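Local coordinates for protein transcriptional regulator, LacI family (Burkholderia phymatum, PDB 2RGY) that probably regulates transcription as a LacI-family repressor or activator, its periplasmic-binding-protein-like part most likely sensing a small effector such as a sugar, at residues A188-L193 and G217-I222; P235-V240 and R277-R282. All blocks are in the same frame, centred on the assembly; numbering follows the deposited sequence.

Contact 1 of 2, residues A188-L193 and G217-I222; sequences APFTGL and GDVSVI
T191 and S220 begin a short parallel ladder in which three backbone bonds link the two segments. S220 N gives its hydrogen to T191 O at 3.0 Å, and T191 O also takes a weak bond from a water that donates more firmly to D218 O, 2.6 Å from the water oxygen; the water thus bridges the two segments just ahead of the strands. Next, L193 N reaches S220 O at 2.8 Å, almost straight along the carbonyl, and I222 N closes the series on L193 O at 3.0 Å. G192 and V221 turn their backbone groups to A132 and to S279 instead, though G192 CA still comes to 3.4 Å from S220 O in a CA-H...O contact. The polar side chains are satisfied elsewhere: T191 OG1 by H128, D218 OD2 by the backbone N of S214, S220 OG by A281 O.

Just ahead of the strands the edge of the F190 ring meets V219, with F190 CE1 3.7 Å from V219 CG1; chi1 of 75° sets the ring between the backbone N and the carbonyl carbon. Beside this pair, apolar L193 and V221 share one face of the sheet. The pairing joins the two strands of a right-handed beta-alpha-beta crossover, whose helix 198-210 packs on L193, V219 and V221 through F208, while strand 131-135 borders 192-195 and helix 173-186 touches F190 and L193 through L183.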
loop_
_atom_site.group_PDB
_atom_site.type_symbol
_atom_site.label_atom_id
_atom_site.label_comp_id
_atom_site.label_asym_id
_atom_site.label_seq_id
_atom_site.Cartn_x
_atom_site.Cartn_y
_atom_site.Cartn_z
ATOM N N ALA A 188 4.493 20.250 -24.692
ATOM C CA ALA A 188 3.106 20.692 -24.771
ATOM C C ALA A 188 2.799 21.591 -23.577
ATOM O O ALA A 188 3.045 21.225 -22.425
ATOM C CB ALA A 188 2.169 19.488 -24.778
ATOM N N PRO A 189 2.251 22.785 -23.833
ATOM C CA PRO A 189 1.939 23.686 -22.722
ATOM C C PRO A 189 0.756 23.188 -21.895
ATOM O O PRO A 189 -0.143 22.536 -22.423
ATOM C CB PRO A 189 1.636 24.998 -23.432
ATOM C CG PRO A 189 0.943 24.530 -24.665
ATOM C CD PRO A 189 1.824 23.370 -25.116
ATOM N N PHE A 190 0.767 23.487 -20.600
ATOM C CA PHE A 190 -0.326 23.095 -19.714
ATOM C C PHE A 190 -0.096 23.659 -18.320
ATOM O O PHE A 190 1.034 23.715 -17.842
ATOM C CB PHE A 190 -0.465 21.565 -19.660
ATOM C CG PHE A 190 0.596 20.882 -18.855
ATOM C CD1 PHE A 190 0.437 20.703 -17.480
ATOM C CD2 PHE A 190 1.760 20.418 -19.469
ATOM C CE1 PHE A 190 1.424 20.066 -16.716
ATOM C CE2 PHE A 190 2.758 19.781 -18.729
ATOM C CZ PHE A 190 2.592 19.601 -17.338
ATOM N N THR A 191 -1.164 24.102 -17.672
ATOM C CA THR A 191 -1.028 24.645 -16.331
ATOM C C THR A 191 -1.770 23.774 -15.336
ATOM O O THR A 191 -1.626 23.947 -14.130
ATOM C CB THR A 191 -1.579 26.083 -16.234
ATOM O OG1 THR A 191 -2.979 26.080 -16.530
ATOM C CG2 THR A 191 -0.845 27.001 -17.205
ATOM N N GLY A 192 -2.561 22.839 -15.856
ATOM C CA GLY A 192 -3.334 21.946 -15.007
ATOM C C GLY A 192 -3.236 20.520 -15.500
ATOM O O GLY A 192 -3.389 20.260 -16.695
ATOM N N LEU A 193 -2.995 19.591 -14.579
ATOM C CA LEU A 193 -2.835 18.175 -14.913
ATOM C C LEU A 193 -3.787 17.250 -14.166
ATOM O O LEU A 193 -3.950 17.356 -12.952
ATOM C CB LEU A 193 -1.394 17.734 -14.614
ATOM C CG LEU A 193 -1.084 16.231 -14.688
ATOM C CD1 LEU A 193 -1.222 15.749 -16.116
ATOM C CD2 LEU A 193 0.326 15.966 -14.179
ATOM N N GLY A 217 2.157 26.110 -7.518
ATOM C CA GLY A 217 2.763 27.279 -8.138
ATOM C C GLY A 217 2.630 27.360 -9.651
ATOM O O GLY A 217 1.844 28.150 -10.166
ATOM N N ASP A 218 3.399 26.542 -10.360
ATOM C CA ASP A 218 3.387 26.530 -11.818
ATOM C C ASP A 218 2.381 25.544 -12.401
ATOM O O ASP A 218 1.844 25.769 -13.481
ATOM C CB ASP A 218 4.776 26.174 -12.344
ATOM C CG ASP A 218 5.868 27.032 -11.737
ATOM O OD1 ASP A 218 5.683 28.273 -11.665
ATOM O OD2 ASP A 218 6.915 26.465 -11.337
ATOM N N VAL A 219 2.132 24.452 -11.690
ATOM C CA VAL A 219 1.201 23.439 -12.170
ATOM C C VAL A 219 0.274 22.940 -11.080
ATOM O O VAL A 219 0.718 22.622 -9.979
ATOM C CB VAL A 219 1.950 22.217 -12.743
ATOM C CG1 VAL A 219 0.953 21.156 -13.177
ATOM C CG2 VAL A 219 2.801 22.635 -13.922
ATOM N N SER A 220 -1.016 22.879 -11.392
ATOM C CA SER A 220 -2.014 22.389 -10.454
ATOM C C SER A 220 -2.251 20.941 -10.834
ATOM O O SER A 220 -2.445 20.629 -11.999
ATOM C CB SER A 220 -3.307 23.192 -10.574
ATOM O OG SER A 220 -3.165 24.464 -9.970
ATOM N N VAL A 221 -2.223 20.061 -9.843
ATOM C CA VAL A 221 -2.383 18.632 -10.085
ATOM C C VAL A 221 -3.541 18.043 -9.299
ATOM O O VAL A 221 -3.656 18.270 -8.103
ATOM C CB VAL A 221 -1.092 17.866 -9.684
ATOM C CG1 VAL A 221 -1.252 16.376 -9.966
ATOM C CG2 VAL A 221 0.107 18.433 -10.428
ATOM N N ILE A 222 -4.403 17.289 -9.967
ATOM C CA ILE A 222 -5.513 16.660 -9.267
ATOM C C ILE A 222 -5.501 15.158 -9.519
ATOM O O ILE A 222 -5.362 14.716 -10.655
ATOM C CB ILE A 222 -6.870 17.231 -9.696
ATOM C CG1 ILE A 222 -7.980 16.533 -8.913
ATOM C CG2 ILE A 222 -7.074 17.050 -11.187
ATOM C CD1 ILE A 222 -9.335 17.235 -9.004
HETATM O O HOH W 1 -0.451 26.904 -13.010
#

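Contact 2 of 2, residues P235-V240 and R277-R282; sequences PALTSV and RASVAR
R277 lies along the backbone of A236 and L237, its aliphatic part against that backbone and its charged end on a carbonyl. R277 CB stands 3.8 Å from A236 CB, and the side chain runs on until R277 NH1 donates to L237 O at 2.8 Å. That oxygen lies at the edge of the guanidinium, in its plane. NH2 forms a salt bridge with D226, and the two partners together should limit the rotation of the flat group. Arginine suits the place because it can pack with methylenes and still bring several N-H groups to its end.

T238 answers from the facing segment. With chi1 at -70°, T238 OG1 sits beside its own backbone N and accepts a hydrogen from R277 N at 2.8 Å. A water 2.7 Å from T238 OG1 also takes the hydrogen of V280 N, and it gives a weak bond to R277 O. The threonine's carbon side meets V280, T238 CB to V280 CG2 at 3.7 Å, the two side chains crossing at about a right angle: a beta-branched residue offers both a hydroxyl and an apolar surface here.

In the mixed sheet of this periplasmic-binding-protein-like domain, strand 238-241 lies between parallel strand 220-223 and antiparallel strand 273-275. The tail after 273-275 turns here across the entrance to strand 238-241.

S279 joins that tail to two neighbouring strands with one short hydroxyl. Set between the backbone N and the carbonyl carbon (chi1 62°), S279 OG accepts from T238 N at 2.8 Å, nearly straight at 171°, and is also hydrogen-bonded to V221 O. A278 N bonds to A236 O at 2.9 Å from above the carbonyl plane, and A236 CB packs 4.3 Å from A278 CB. P235, after a cis peptide bond, rests its ring against S279 and also packs on Q209 of the second subunit.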
loop_
_atom_site.group_PDB
_atom_site.type_symbol
_atom_site.label_atom_id
_atom_site.label_comp_id
_atom_site.label_asym_id
_atom_site.label_seq_id
_atom_site.Cartn_x
_atom_site.Cartn_y
_atom_site.Cartn_z
ATOM N N PRO A 235 3.063 18.541 -2.417
ATOM C CA PRO A 235 2.078 19.022 -1.436
ATOM C C PRO A 235 0.879 18.086 -1.290
ATOM O O PRO A 235 0.708 17.166 -2.092
ATOM C CB PRO A 235 1.673 20.367 -2.014
ATOM C CG PRO A 235 1.675 20.075 -3.493
ATOM C CD PRO A 235 2.991 19.340 -3.653
ATOM N N ALA A 236 0.051 18.327 -0.276
ATOM C CA ALA A 236 -1.131 17.499 -0.043
ATOM C C ALA A 236 -1.928 17.436 -1.346
ATOM O O ALA A 236 -2.302 18.467 -1.900
ATOM C CB ALA A 236 -1.976 18.086 1.076
ATOM N N LEU A 237 -2.183 16.219 -1.822
ATOM C CA LEU A 237 -2.868 16.012 -3.097
ATOM C C LEU A 237 -4.383 16.151 -3.122
ATOM O O LEU A 237 -5.098 15.432 -2.411
ATOM C CB LEU A 237 -2.500 14.636 -3.659
ATOM C CG LEU A 237 -3.060 14.285 -5.038
ATOM C CD1 LEU A 237 -2.407 15.170 -6.100
ATOM C CD2 LEU A 237 -2.803 12.814 -5.331
ATOM N N THR A 238 -4.862 17.074 -3.957
ATOM C CA THR A 238 -6.294 17.288 -4.138
ATOM C C THR A 238 -6.714 16.123 -5.022
ATOM O O THR A 238 -6.091 15.854 -6.050
ATOM C CB THR A 238 -6.577 18.639 -4.837
ATOM O OG1 THR A 238 -6.267 19.711 -3.930
ATOM C CG2 THR A 238 -8.045 18.734 -5.259
ATOM N N SER A 239 -7.762 15.421 -4.618
ATOM C CA SER A 239 -8.186 14.247 -5.359
ATOM C C SER A 239 -9.690 14.030 -5.381
ATOM O O SER A 239 -10.398 14.444 -4.472
ATOM C CB SER A 239 -7.504 13.014 -4.747
ATOM O OG SER A 239 -7.843 11.811 -5.417
ATOM N N VAL A 240 -10.164 13.384 -6.442
ATOM C CA VAL A 240 -11.573 13.058 -6.578
ATOM C C VAL A 240 -11.801 11.871 -5.631
ATOM O O VAL A 240 -11.123 10.841 -5.723
ATOM C CB VAL A 240 -11.909 12.644 -8.027
ATOM C CG1 VAL A 240 -13.327 12.118 -8.106
ATOM C CG2 VAL A 240 -11.737 13.841 -8.963
ATOM N N ARG A 277 -7.291 19.769 -1.319
ATOM C CA ARG A 277 -6.130 19.850 -0.444
ATOM C C ARG A 277 -5.252 20.996 -0.907
ATOM O O ARG A 277 -5.756 22.105 -1.075
ATOM C CB ARG A 277 -5.391 18.506 -0.417
ATOM C CG ARG A 277 -6.295 17.381 0.106
ATOM C CD ARG A 277 -5.523 16.297 0.836
ATOM N NE ARG A 277 -6.397 15.280 1.425
ATOM C CZ ARG A 277 -7.036 14.342 0.732
ATOM N NH1 ARG A 277 -6.905 14.280 -0.587
ATOM N NH2 ARG A 277 -7.798 13.458 1.359
ATOM N N ALA A 278 -3.970 20.757 -1.162
ATOM C CA ALA A 278 -3.107 21.862 -1.558
ATOM C C ALA A 278 -2.426 21.795 -2.918
ATOM O O ALA A 278 -1.583 22.641 -3.222
ATOM C CB ALA A 278 -2.055 22.085 -0.474
ATOM N N SER A 279 -2.779 20.821 -3.748
ATOM C CA SER A 279 -2.126 20.699 -5.046
ATOM C C SER A 279 -2.807 21.468 -6.173
ATOM O O SER A 279 -2.292 21.522 -7.281
ATOM C CB SER A 279 -2.004 19.230 -5.445
ATOM O OG SER A 279 -3.284 18.662 -5.557
ATOM N N VAL A 280 -3.968 22.050 -5.897
ATOM C CA VAL A 280 -4.671 22.835 -6.910
ATOM C C VAL A 280 -4.844 24.287 -6.444
ATOM O O VAL A 280 -5.332 24.539 -5.343
ATOM C CB VAL A 280 -6.066 22.238 -7.238
ATOM C CG1 VAL A 280 -6.779 23.108 -8.281
ATOM C CG2 VAL A 280 -5.912 20.820 -7.764
ATOM N N ALA A 281 -4.428 25.230 -7.286
ATOM C CA ALA A 281 -4.536 26.654 -6.978
ATOM C C ALA A 281 -4.946 27.415 -8.240
ATOM O O ALA A 281 -4.970 26.851 -9.327
ATOM C CB ALA A 281 -3.199 27.182 -6.452
ATOM N N ARG A 282 -5.269 28.696 -8.099
ATOM C CA ARG A 282 -5.681 29.496 -9.249
ATOM C C ARG A 282 -4.514 29.783 -10.200
ATOM O O ARG A 282 -3.389 30.002 -9.705
ATOM C CB ARG A 282 -6.300 30.805 -8.756
ATOM C CG ARG A 282 -6.779 31.734 -9.852
ATOM C CD ARG A 282 -8.179 32.239 -9.546
ATOM N NE ARG A 282 -9.087 31.853 -10.618
ATOM C CZ ARG A 282 -10.216 31.183 -10.434
ATOM N NH1 ARG A 282 -10.600 30.824 -9.210
ATOM N NH2 ARG A 282 -10.951 30.856 -11.483
HETATM O O HOH W 2 -5.859 22.399 -3.789
#

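From the N terminus, contact 1 comes first: 188-193 leads into strand 192-195, the chain runs through helix 198-210, and it then returns beside that strand at 217-222, closing a loop of 23 intervening residues. Only then does contact 2 open at 235-240, and a longer loop containing helix 244-260 and strand 273-275 closes at 277-282. The loops are therefore in series, neither nesting nor crossing. In space they meet, with centres about 11 Å apart, because strands 220-223 and 238-241 are neighbours in one sheet, where I222 CG1 packs 3.5 Å from T238 O. The C-terminal tail also bonds back to contact 1, tying the chain's end to strand 220-223, inside the sheet.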